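Local structure of lipid Binding Protein (Caenorhabditis elegans, 6C1Z) at residues E18-Y23 with V129-E134; K25-G30 with H107-T112; W12-S17 with T40-E45; K6-R11 with T113-G118. The protein binds unsaturated fatty acids such as oleic acid and carries them from the lysosome to the nucleus, where it activates genes that promote longevity. One frame throughout, in Å; residues are numbered along the deposited sequence.

Contact 1: E18-Y23 with V129-E134; sequences ENFEEY and VICRRE. With SO4 (sulfate ion), chain C.
F20, in the first turn of helix 20-27, lies flat against the guanidinium of R133 on strand 129-137, the two planes 28° apart. The contact is a cation-pi stack: R133 CZ sits 3.9 Å from the centroid of the F20 ring, displaced toward CD2, with NH1 3.4 Å from CD2. R133 gets there by bending at chi2 and chi3, and its NH1 also bonds S17. C131 SG packs 3.7 Å from F20 CB and 3.8 Å from F20 CD1, and V129 CG1 and C131 CB wedge against Y23 CB; this inner part is tight and mostly apolar. An alanine in place of F20 would probably leave the R133 guanidinium without its aromatic platform and open a gap beside C131 SG where the ring was. Outside, E18 and R132 form an antiparallel hydrogen-bonded pair, E18 N to R132 O 2.9 Å and R132 N to E18 O 3.0 Å. Looser are the exposed side chains: E18 and R132 run alongside each other, E18 OE1 4.1 Å from R132 NE, too far for a salt bridge, and N19 ND2 adds a weak bond to I130 O. A sulfate, probably from the crystallisation liquor, accepts bonds from F20 N and E21 N. The contact seats the first helix of the FABP helix-turn-helix lid on the last strand of the barrel, with helix 31-39 against F20 and E21 and strand 119-126 beside C131.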
# COMPACT_ATOMS: atom_id res chain seq x y z
N GLU A 18 -11.66 -1.49 -6.00
CA GLU A 18 -12.22 -2.76 -6.42
C GLU A 18 -11.60 -3.84 -5.54
O GLU A 18 -10.37 -3.90 -5.43
CB GLU A 18 -11.87 -3.02 -7.90
CG GLU A 18 -12.90 -3.77 -8.70
CD GLU A 18 -12.41 -4.06 -10.12
OE1 GLU A 18 -11.18 -4.16 -10.32
OE2 GLU A 18 -13.25 -4.18 -11.03
N ASN A 19 -12.43 -4.67 -4.92
CA ASN A 19 -11.98 -5.85 -4.17
C ASN A 19 -11.16 -5.51 -2.92
O ASN A 19 -10.44 -6.38 -2.40
CB ASN A 19 -11.20 -6.83 -5.07
CG ASN A 19 -12.10 -7.67 -5.92
OD1 ASN A 19 -13.32 -7.59 -5.83
ND2 ASN A 19 -11.50 -8.49 -6.77
N PHE A 20 -11.24 -4.30 -2.38
CA PHE A 20 -10.46 -4.00 -1.18
C PHE A 20 -10.95 -4.78 0.03
O PHE A 20 -10.15 -5.38 0.76
CB PHE A 20 -10.43 -2.50 -0.90
CG PHE A 20 -9.55 -2.11 0.26
CD1 PHE A 20 -8.25 -2.59 0.39
CD2 PHE A 20 -10.01 -1.24 1.22
CE1 PHE A 20 -7.45 -2.20 1.44
CE2 PHE A 20 -9.21 -0.86 2.29
CZ PHE A 20 -7.93 -1.34 2.39
N GLU A 21 -12.27 -4.78 0.28
CA GLU A 21 -12.80 -5.54 1.40
C GLU A 21 -12.48 -7.02 1.26
O GLU A 21 -12.14 -7.69 2.25
CB GLU A 21 -14.31 -5.30 1.52
CG GLU A 21 -14.96 -5.97 2.73
CD GLU A 21 -16.44 -5.66 2.89
OE1 GLU A 21 -16.93 -4.70 2.25
OE2 GLU A 21 -17.12 -6.37 3.65
N GLU A 22 -12.56 -7.55 0.02
CA GLU A 22 -12.24 -8.96 -0.24
C GLU A 22 -10.76 -9.24 -0.00
O GLU A 22 -10.41 -10.31 0.52
CB GLU A 22 -12.63 -9.31 -1.68
CG GLU A 22 -14.13 -9.39 -1.92
CD GLU A 22 -14.79 -10.52 -1.15
OE1 GLU A 22 -14.10 -11.50 -0.78
OE2 GLU A 22 -16.02 -10.44 -0.92
N TYR A 23 -9.89 -8.30 -0.37
CA TYR A 23 -8.47 -8.43 -0.05
C TYR A 23 -8.24 -8.47 1.46
O TYR A 23 -7.48 -9.31 1.96
CB TYR A 23 -7.67 -7.29 -0.72
CG TYR A 23 -6.31 -7.16 -0.12
CD1 TYR A 23 -5.27 -8.00 -0.50
CD2 TYR A 23 -6.07 -6.23 0.87
CE1 TYR A 23 -4.03 -7.91 0.09
CE2 TYR A 23 -4.84 -6.14 1.49
CZ TYR A 23 -3.83 -7.00 1.11
OH TYR A 23 -2.61 -6.90 1.74
N VAL A 129 -6.69 -13.13 -4.47
CA VAL A 129 -7.36 -11.84 -4.54
C VAL A 129 -6.39 -10.74 -4.97
O VAL A 129 -5.30 -10.60 -4.40
CB VAL A 129 -8.04 -11.45 -3.22
CG1 VAL A 129 -8.75 -10.08 -3.37
CG2 VAL A 129 -9.00 -12.54 -2.79
N ILE A 130 -6.80 -9.96 -5.96
CA ILE A 130 -6.16 -8.69 -6.29
C ILE A 130 -7.16 -7.56 -6.09
O ILE A 130 -8.26 -7.59 -6.66
CB ILE A 130 -5.62 -8.68 -7.73
CG1 ILE A 130 -4.47 -9.66 -7.86
CG2 ILE A 130 -5.12 -7.27 -8.09
CD1 ILE A 130 -4.01 -9.85 -9.27
N CYS A 131 -6.76 -6.58 -5.30
CA CYS A 131 -7.50 -5.33 -5.10
C CYS A 131 -6.87 -4.27 -6.00
O CYS A 131 -5.64 -4.21 -6.10
CB CYS A 131 -7.43 -4.89 -3.62
SG CYS A 131 -7.76 -3.13 -3.32
N ARG A 132 -7.69 -3.42 -6.61
CA ARG A 132 -7.22 -2.34 -7.46
C ARG A 132 -7.73 -1.02 -6.90
O ARG A 132 -8.91 -0.90 -6.56
CB ARG A 132 -7.70 -2.51 -8.91
CG ARG A 132 -7.34 -3.83 -9.55
CD ARG A 132 -7.96 -4.00 -10.95
NE ARG A 132 -7.44 -5.21 -11.57
CZ ARG A 132 -6.21 -5.31 -12.05
NH1 ARG A 132 -5.40 -4.27 -12.01
NH2 ARG A 132 -5.80 -6.45 -12.59
N ARG A 133 -6.85 -0.05 -6.77
CA ARG A 133 -7.22 1.27 -6.30
C ARG A 133 -6.63 2.33 -7.21
O ARG A 133 -5.57 2.13 -7.80
CB ARG A 133 -6.80 1.50 -4.86
CG ARG A 133 -7.94 1.07 -3.94
CD ARG A 133 -7.50 0.38 -2.71
NE ARG A 133 -7.47 1.25 -1.55
CZ ARG A 133 -8.54 1.56 -0.81
NH1 ARG A 133 -9.74 1.13 -1.15
NH2 ARG A 133 -8.40 2.34 0.24
N GLU A 134 -7.36 3.43 -7.36
CA GLU A 134 -6.95 4.54 -8.19
C GLU A 134 -7.10 5.83 -7.40
O GLU A 134 -8.13 6.05 -6.74
CB GLU A 134 -7.81 4.57 -9.45
CG GLU A 134 -7.50 5.69 -10.40
CD GLU A 134 -8.45 5.68 -11.58
OE1 GLU A 134 -9.68 5.68 -11.36
OE2 GLU A 134 -7.96 5.66 -12.73
S SO4 C . -14.18 -2.13 -2.29
O1 SO4 C . -14.32 -0.84 -1.62
O2 SO4 C . -12.95 -2.08 -3.08
O3 SO4 C . -14.15 -3.20 -1.31
O4 SO4 C . -15.33 -2.28 -3.18

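Contact 2: K25-G30 with H107-T112; sequences KEIGVG and HSSVFT. With SO4 (sulfate ion), chain B.
E26 and I27, near the end of helix 20-27 in the FABP lid, pack their carbonyls against the H107 ring, just ahead of strand 109-116. E26 O stands 3.2 Å above the H107 ring plane, over its centre, so no N-H of the ring points at it. CG of H107 lies beside its own backbone N (chi1 -60°), which swings the ring across the helix end and brings CD2 to 3.4 Å from I27 O. Two waters complete the join. One accepts from H107 N and donates to I27 O, 2.8 Å away; the other lies 2.9 Å from H107 ND1 and donates weakly to E26 OE2 and to a sulfate, probably from the crystallisation liquor, that S108 N holds. A leucine in place of H107 would probably leave this second water without its ring partner and E26 O facing only an aliphatic chain. Deeper in, I27 CG2 touches S109 OG (3.6 Å), which bonds Y23 OH. Past the helix, G28 with its positive phi closes a Schellman motif. Residues 25-30 fall within a probable nuclear localization signal. S126 of strand 119-126 packs against I27, H107 and S109, while strand 94-101 flanks strand 109-116 on its other side.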
# COMPACT_ATOMS: atom_id res chain seq x y z
N LYS A 25 -10.35 -9.41 3.74
CA LYS A 25 -10.83 -10.70 4.21
C LYS A 25 -9.79 -11.78 3.95
O LYS A 25 -9.51 -12.61 4.82
CB LYS A 25 -12.15 -11.06 3.53
CG LYS A 25 -12.79 -12.36 4.00
CD LYS A 25 -14.14 -12.55 3.34
CE LYS A 25 -14.78 -13.87 3.69
NZ LYS A 25 -16.01 -14.08 2.87
N GLU A 26 -9.20 -11.77 2.75
CA GLU A 26 -8.24 -12.81 2.39
C GLU A 26 -7.04 -12.80 3.33
O GLU A 26 -6.52 -13.87 3.68
CB GLU A 26 -7.82 -12.60 0.93
CG GLU A 26 -6.76 -13.56 0.41
CD GLU A 26 -7.29 -14.95 0.20
OE1 GLU A 26 -8.53 -15.15 0.25
OE2 GLU A 26 -6.47 -15.86 -0.02
N ILE A 27 -6.58 -11.62 3.76
CA ILE A 27 -5.39 -11.55 4.61
C ILE A 27 -5.72 -11.72 6.09
O ILE A 27 -4.81 -11.72 6.93
CB ILE A 27 -4.52 -10.30 4.40
CG1 ILE A 27 -5.27 -9.04 4.82
CG2 ILE A 27 -4.06 -10.19 2.94
CD1 ILE A 27 -4.38 -7.83 5.00
N GLY A 28 -6.98 -11.94 6.43
CA GLY A 28 -7.36 -12.31 7.78
C GLY A 28 -7.97 -11.22 8.61
O GLY A 28 -8.09 -11.41 9.83
N VAL A 29 -8.39 -10.11 8.02
CA VAL A 29 -8.99 -9.03 8.79
C VAL A 29 -10.45 -9.38 9.07
O VAL A 29 -11.16 -9.91 8.21
CB VAL A 29 -8.88 -7.72 8.01
CG1 VAL A 29 -9.58 -6.59 8.78
CG2 VAL A 29 -7.43 -7.38 7.76
N GLY A 30 -10.90 -9.08 10.31
CA GLY A 30 -12.27 -9.37 10.71
C GLY A 30 -13.30 -8.49 10.03
O GLY A 30 -13.00 -7.48 9.39
N HIS A 107 -0.78 -14.19 6.18
CA HIS A 107 -0.83 -14.18 4.72
C HIS A 107 0.15 -13.14 4.23
O HIS A 107 0.22 -12.04 4.78
CB HIS A 107 -2.22 -13.83 4.20
CG HIS A 107 -3.29 -14.77 4.64
ND1 HIS A 107 -3.72 -15.81 3.85
CD2 HIS A 107 -3.98 -14.86 5.80
CE1 HIS A 107 -4.65 -16.50 4.49
NE2 HIS A 107 -4.82 -15.94 5.68
N SER A 108 0.85 -13.44 3.14
CA SER A 108 1.75 -12.50 2.53
C SER A 108 1.01 -11.73 1.45
O SER A 108 0.01 -12.21 0.91
CB SER A 108 2.95 -13.24 1.93
OG SER A 108 3.69 -13.92 2.92
N SER A 109 1.54 -10.55 1.12
CA SER A 109 0.94 -9.70 0.11
C SER A 109 2.02 -9.08 -0.77
O SER A 109 3.18 -8.97 -0.38
CB SER A 109 0.15 -8.53 0.72
OG SER A 109 -1.00 -8.97 1.40
N VAL A 110 1.61 -8.68 -1.98
CA VAL A 110 2.44 -7.87 -2.86
C VAL A 110 1.67 -6.61 -3.20
O VAL A 110 0.53 -6.70 -3.67
CB VAL A 110 2.84 -8.61 -4.16
CG1 VAL A 110 3.70 -7.71 -5.03
CG2 VAL A 110 3.58 -9.86 -3.81
N PHE A 111 2.29 -5.45 -2.97
CA PHE A 111 1.70 -4.16 -3.28
C PHE A 111 2.47 -3.53 -4.42
O PHE A 111 3.70 -3.50 -4.41
CB PHE A 111 1.75 -3.24 -2.07
CG PHE A 111 1.22 -3.85 -0.82
CD1 PHE A 111 -0.09 -4.29 -0.73
CD2 PHE A 111 2.03 -4.00 0.28
CE1 PHE A 111 -0.57 -4.86 0.47
CE2 PHE A 111 1.55 -4.56 1.47
CZ PHE A 111 0.26 -4.98 1.55
N THR A 112 1.76 -3.05 -5.44
CA THR A 112 2.39 -2.39 -6.57
C THR A 112 1.79 -1.02 -6.71
O THR A 112 0.56 -0.89 -6.71
CB THR A 112 2.18 -3.20 -7.84
OG1 THR A 112 2.61 -4.55 -7.62
CG2 THR A 112 2.97 -2.59 -9.00
S SO4 B . 0.73 -16.93 1.73
O1 SO4 B . 2.11 -16.64 2.10
O2 SO4 B . 0.68 -17.84 0.60
O3 SO4 B . 0.02 -17.50 2.87
O4 SO4 B . 0.06 -15.66 1.42
O HOH W 1 -3.23 -15.26 1.05
O HOH W 2 -2.12 -11.87 7.50

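Contact 3: W12-S17 with T40-E45; sequences WKLVHS and TSPTLE. With SO4 (sulfate ion), chain C.
L14 packs on P42, just ahead of strand 43-49, where that strand pairs antiparallel with strand 10-18; the two are neighbouring strands of the FABP beta barrel, joined through the two lid helices. L14 CB lies 3.7 Å from P42 O; CG is anti to the backbone N (chi1 -174°), and from it CD2 reaches over to P42 CD at 3.7 Å, with T40 O a little farther off, while CD1 goes toward E134 O of strand 129-137. The backbone of L14 reinforces this through its N-H, which bonds P42 O at 3.2 Å. Farther along, W12 and L44 form a hydrogen-bonded pair, with W12 N to L44 O and L44 N to W12 O both at 2.8 Å, and L44 O also lies in the plane of the indole at its edge, near CD1. W12 NE1 itself is held by F8 O. Beyond L14 the strand has a classic beta bulge, V15 and H16 both facing E134, and S17 OG bonds a sulfate. Between W12 and L14, K13 and T43 form a non-hydrogen-bonded pair whose side chains nevertheless bond: K13 bends at chi2 (-74°) and crosses T43 obliquely, placing NZ 2.8 Å from T43 OG1.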
# COMPACT_ATOMS: atom_id res chain seq x y z
N TRP A 12 -2.45 12.34 -2.68
CA TRP A 12 -3.29 11.61 -3.62
C TRP A 12 -4.58 11.20 -2.91
O TRP A 12 -4.54 10.77 -1.76
CB TRP A 12 -2.53 10.35 -4.09
CG TRP A 12 -1.21 10.59 -4.77
CD1 TRP A 12 0.03 10.61 -4.18
CD2 TRP A 12 -0.98 10.82 -6.17
NE1 TRP A 12 1.00 10.85 -5.12
CE2 TRP A 12 0.40 10.98 -6.35
CE3 TRP A 12 -1.83 10.92 -7.30
CZ2 TRP A 12 0.97 11.19 -7.60
CZ3 TRP A 12 -1.26 11.13 -8.52
CH2 TRP A 12 0.12 11.28 -8.66
N LYS A 13 -5.71 11.35 -3.60
CA LYS A 13 -7.04 11.11 -3.03
C LYS A 13 -7.67 9.91 -3.73
O LYS A 13 -7.70 9.85 -4.96
CB LYS A 13 -7.93 12.35 -3.21
CG LYS A 13 -7.46 13.58 -2.46
CD LYS A 13 -7.72 13.47 -0.98
CE LYS A 13 -7.32 14.76 -0.29
NZ LYS A 13 -7.78 14.82 1.13
N LEU A 14 -8.18 8.95 -2.95
CA LEU A 14 -8.79 7.77 -3.56
C LEU A 14 -10.05 8.15 -4.33
O LEU A 14 -10.94 8.81 -3.79
CB LEU A 14 -9.15 6.75 -2.47
CG LEU A 14 -9.67 5.41 -3.01
CD1 LEU A 14 -8.56 4.57 -3.58
CD2 LEU A 14 -10.41 4.63 -1.94
N VAL A 15 -10.14 7.72 -5.59
CA VAL A 15 -11.33 7.91 -6.40
C VAL A 15 -11.98 6.61 -6.85
O VAL A 15 -13.15 6.64 -7.28
CB VAL A 15 -11.06 8.82 -7.62
CG1 VAL A 15 -10.67 10.20 -7.14
CG2 VAL A 15 -9.98 8.24 -8.50
N HIS A 16 -11.31 5.46 -6.81
CA HIS A 16 -11.95 4.21 -7.18
C HIS A 16 -11.29 3.06 -6.44
O HIS A 16 -10.08 3.09 -6.21
CB HIS A 16 -11.87 3.94 -8.69
CG HIS A 16 -12.36 2.58 -9.08
ND1 HIS A 16 -13.70 2.29 -9.22
CD2 HIS A 16 -11.69 1.44 -9.35
CE1 HIS A 16 -13.83 1.02 -9.56
NE2 HIS A 16 -12.63 0.48 -9.65
N SER A 17 -12.08 2.04 -6.11
CA SER A 17 -11.58 0.86 -5.43
C SER A 17 -12.37 -0.36 -5.89
O SER A 17 -13.58 -0.28 -6.11
CB SER A 17 -11.67 1.01 -3.91
OG SER A 17 -11.12 -0.12 -3.25
N THR A 40 -13.83 4.04 3.82
CA THR A 40 -13.14 5.32 3.76
C THR A 40 -12.58 5.58 2.37
O THR A 40 -12.42 4.67 1.55
CB THR A 40 -11.97 5.35 4.73
OG1 THR A 40 -10.99 4.39 4.32
CG2 THR A 40 -12.43 5.06 6.16
N SER A 41 -12.26 6.85 2.11
CA SER A 41 -11.55 7.28 0.90
C SER A 41 -10.28 7.97 1.38
O SER A 41 -10.26 9.20 1.56
CB SER A 41 -12.41 8.21 0.05
OG SER A 41 -13.52 7.51 -0.49
N PRO A 42 -9.20 7.22 1.60
CA PRO A 42 -8.02 7.77 2.27
C PRO A 42 -7.27 8.74 1.37
O PRO A 42 -7.47 8.80 0.15
CB PRO A 42 -7.17 6.54 2.57
CG PRO A 42 -7.63 5.50 1.65
CD PRO A 42 -9.07 5.77 1.36
N THR A 43 -6.40 9.51 2.02
CA THR A 43 -5.41 10.34 1.34
C THR A 43 -4.05 9.69 1.52
O THR A 43 -3.65 9.36 2.65
CB THR A 43 -5.41 11.73 1.95
OG1 THR A 43 -6.69 12.32 1.74
CG2 THR A 43 -4.35 12.60 1.32
N LEU A 44 -3.34 9.50 0.42
CA LEU A 44 -2.03 8.90 0.44
C LEU A 44 -1.01 10.00 0.19
O LEU A 44 -1.07 10.68 -0.84
CB LEU A 44 -1.93 7.81 -0.63
CG LEU A 44 -0.54 7.26 -0.98
CD1 LEU A 44 0.15 6.65 0.21
CD2 LEU A 44 -0.63 6.25 -2.13
N GLU A 45 -0.11 10.20 1.13
CA GLU A 45 0.95 11.17 1.00
C GLU A 45 2.25 10.41 0.82
O GLU A 45 2.58 9.54 1.63
CB GLU A 45 1.02 12.02 2.27
CG GLU A 45 2.25 12.87 2.44
CD GLU A 45 2.24 13.59 3.77
OE1 GLU A 45 2.52 12.94 4.82
OE2 GLU A 45 1.91 14.78 3.76
S SO4 C . -14.18 -2.13 -2.29
O1 SO4 C . -14.32 -0.84 -1.62
O2 SO4 C . -12.95 -2.08 -3.08
O3 SO4 C . -14.15 -3.20 -1.31
O4 SO4 C . -15.33 -2.28 -3.18

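Contact 4: K6-R11 with T113-G118; sequences KEFIGR and TWLENG
Part of the closed end of the FABP beta barrel is formed here, where the residues ahead of strand 10-18 pack against the end of strand 109-116. The core of the contact is a CH-pi pair. L115 CG stands over the centre of the F8 ring, 3.8 Å from its centroid and 13° off the normal, and its CD2 spreads over the same face to lie 3.9 Å from F8 CD2. F8 reaches this position with CG anti to its carbonyl carbon (chi1 -72°), which turns the ring from the backbone toward strand 109-116. The ring then slots in against the strand backbone: W114 CA is at its edge, near the ring plane, 3.7 Å from CE2, while T113 O comes in obliquely at 3.6 Å from the same atom. T113 CG2 adds a looser touch, and T113 OG1 is taken by Q122. No hydrogen bond crosses between the two segments; they meet by van der Waals and CH-pi packing. Around them, F95 meets F8 edge-to-face, and V3 touches both F8 and L115. W114 points the other way, its NE1 donating to E116 OE2 at 2.8 Å with the oxygen close to the indole plane but met from above the carboxylate plane. On the solvent side, the other methyl of L115, CD1, lies against exposed E7, 3.5 Å from both E7 CB and E7 O.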
# COMPACT_ATOMS: atom_id res chain seq x y z
N LYS A 6 10.55 10.54 -8.41
CA LYS A 6 10.08 11.84 -7.95
C LYS A 6 8.65 12.16 -8.38
O LYS A 6 7.98 12.96 -7.72
CB LYS A 6 11.04 12.94 -8.42
CG LYS A 6 11.05 13.14 -9.93
CD LYS A 6 11.83 14.38 -10.34
CE LYS A 6 11.76 14.61 -11.84
NZ LYS A 6 12.26 15.95 -12.26
N GLU A 7 8.16 11.56 -9.48
CA GLU A 7 6.80 11.83 -9.94
C GLU A 7 5.74 11.31 -8.99
O GLU A 7 4.58 11.71 -9.09
CB GLU A 7 6.61 11.21 -11.34
CG GLU A 7 7.56 11.78 -12.38
CD GLU A 7 7.44 11.09 -13.74
OE1 GLU A 7 6.32 11.03 -14.29
OE2 GLU A 7 8.47 10.61 -14.23
N PHE A 8 6.12 10.43 -8.06
CA PHE A 8 5.17 9.91 -7.10
C PHE A 8 4.96 10.86 -5.93
O PHE A 8 3.99 10.68 -5.17
CB PHE A 8 5.67 8.58 -6.55
CG PHE A 8 5.60 7.43 -7.52
CD1 PHE A 8 6.57 7.25 -8.51
CD2 PHE A 8 4.56 6.53 -7.46
CE1 PHE A 8 6.51 6.18 -9.38
CE2 PHE A 8 4.49 5.45 -8.34
CZ PHE A 8 5.48 5.29 -9.32
N ILE A 9 5.87 11.80 -5.73
CA ILE A 9 5.83 12.62 -4.52
C ILE A 9 4.63 13.56 -4.56
O ILE A 9 4.40 14.27 -5.56
CB ILE A 9 7.15 13.38 -4.36
CG1 ILE A 9 8.25 12.39 -4.00
CG2 ILE A 9 7.02 14.49 -3.30
CD1 ILE A 9 9.63 12.94 -4.09
N GLY A 10 3.85 13.56 -3.50
CA GLY A 10 2.72 14.46 -3.36
C GLY A 10 1.62 13.80 -2.57
O GLY A 10 1.84 12.81 -1.89
N ARG A 11 0.42 14.36 -2.69
CA ARG A 11 -0.75 13.92 -1.96
C ARG A 11 -1.80 13.46 -2.97
O ARG A 11 -2.04 14.14 -3.97
CB ARG A 11 -1.28 15.04 -1.05
CG ARG A 11 -0.45 15.22 0.24
CD ARG A 11 -0.71 16.53 1.00
NE ARG A 11 -2.07 16.60 1.54
CZ ARG A 11 -2.45 16.10 2.70
NH1 ARG A 11 -1.58 15.46 3.49
NH2 ARG A 11 -3.71 16.22 3.08
N THR A 113 2.65 0.01 -6.82
CA THR A 113 2.20 1.39 -6.96
C THR A 113 2.85 1.95 -8.21
O THR A 113 4.06 1.88 -8.38
CB THR A 113 2.58 2.22 -5.73
OG1 THR A 113 2.03 1.61 -4.56
CG2 THR A 113 2.06 3.61 -5.81
N TRP A 114 2.02 2.53 -9.08
CA TRP A 114 2.54 3.02 -10.35
C TRP A 114 1.70 4.20 -10.80
O TRP A 114 0.63 4.47 -10.27
CB TRP A 114 2.67 1.90 -11.40
CG TRP A 114 1.41 1.45 -12.07
CD1 TRP A 114 0.98 1.80 -13.33
CD2 TRP A 114 0.43 0.54 -11.56
NE1 TRP A 114 -0.21 1.19 -13.60
CE2 TRP A 114 -0.55 0.37 -12.57
CE3 TRP A 114 0.29 -0.18 -10.36
CZ2 TRP A 114 -1.68 -0.43 -12.39
CZ3 TRP A 114 -0.80 -1.00 -10.19
CH2 TRP A 114 -1.78 -1.12 -11.21
N LEU A 115 2.21 4.92 -11.79
CA LEU A 115 1.55 6.10 -12.34
C LEU A 115 1.09 5.86 -13.76
O LEU A 115 1.79 5.24 -14.57
CB LEU A 115 2.49 7.31 -12.32
CG LEU A 115 3.07 7.74 -10.98
CD1 LEU A 115 3.95 8.96 -11.13
CD2 LEU A 115 1.96 8.02 -9.99
N GLU A 116 -0.11 6.34 -14.07
CA GLU A 116 -0.65 6.25 -15.42
C GLU A 116 -1.37 7.54 -15.72
O GLU A 116 -2.37 7.86 -15.07
CB GLU A 116 -1.60 5.08 -15.58
CG GLU A 116 -0.86 3.78 -15.66
CD GLU A 116 -1.75 2.63 -16.00
OE1 GLU A 116 -2.99 2.80 -16.01
OE2 GLU A 116 -1.20 1.53 -16.22
N ASN A 117 -0.88 8.26 -16.71
CA ASN A 117 -1.59 9.40 -17.24
C ASN A 117 -2.06 10.34 -16.14
O ASN A 117 -3.19 10.82 -16.13
CB ASN A 117 -2.73 8.94 -18.15
CG ASN A 117 -2.26 8.01 -19.25
OD1 ASN A 117 -1.34 8.35 -19.98
ND2 ASN A 117 -2.84 6.82 -19.32
N GLY A 118 -1.17 10.60 -15.19
CA GLY A 118 -1.43 11.57 -14.16
C GLY A 118 -2.10 11.02 -12.92
O GLY A 118 -2.18 11.73 -11.91

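Contact 3 has the largest buried share, four of its eight touching residues, while contact 1 is the most exposed, with five of ten at the surface. Contacts 1 and 2 both hold helix 20-27, one at its start and one at its end, against the same sheet, and meet where Y23 OH bonds S109 OG. Contacts 3 and 4 share strand 10-18, with the W12 indole packing on L115 and G118. Contact 2 and contact 4 use successive parts of strand 109-116 on opposite sides of the chain centre. The chemistry follows place: strand pairing dominates contact 3, a cation-pi stack and two strand bonds contact 1, water and a carbonyl over a ring contact 2, and a CH-pi contact with mainly apolar packing contact 4. One sulfate touches contacts 1 and 3.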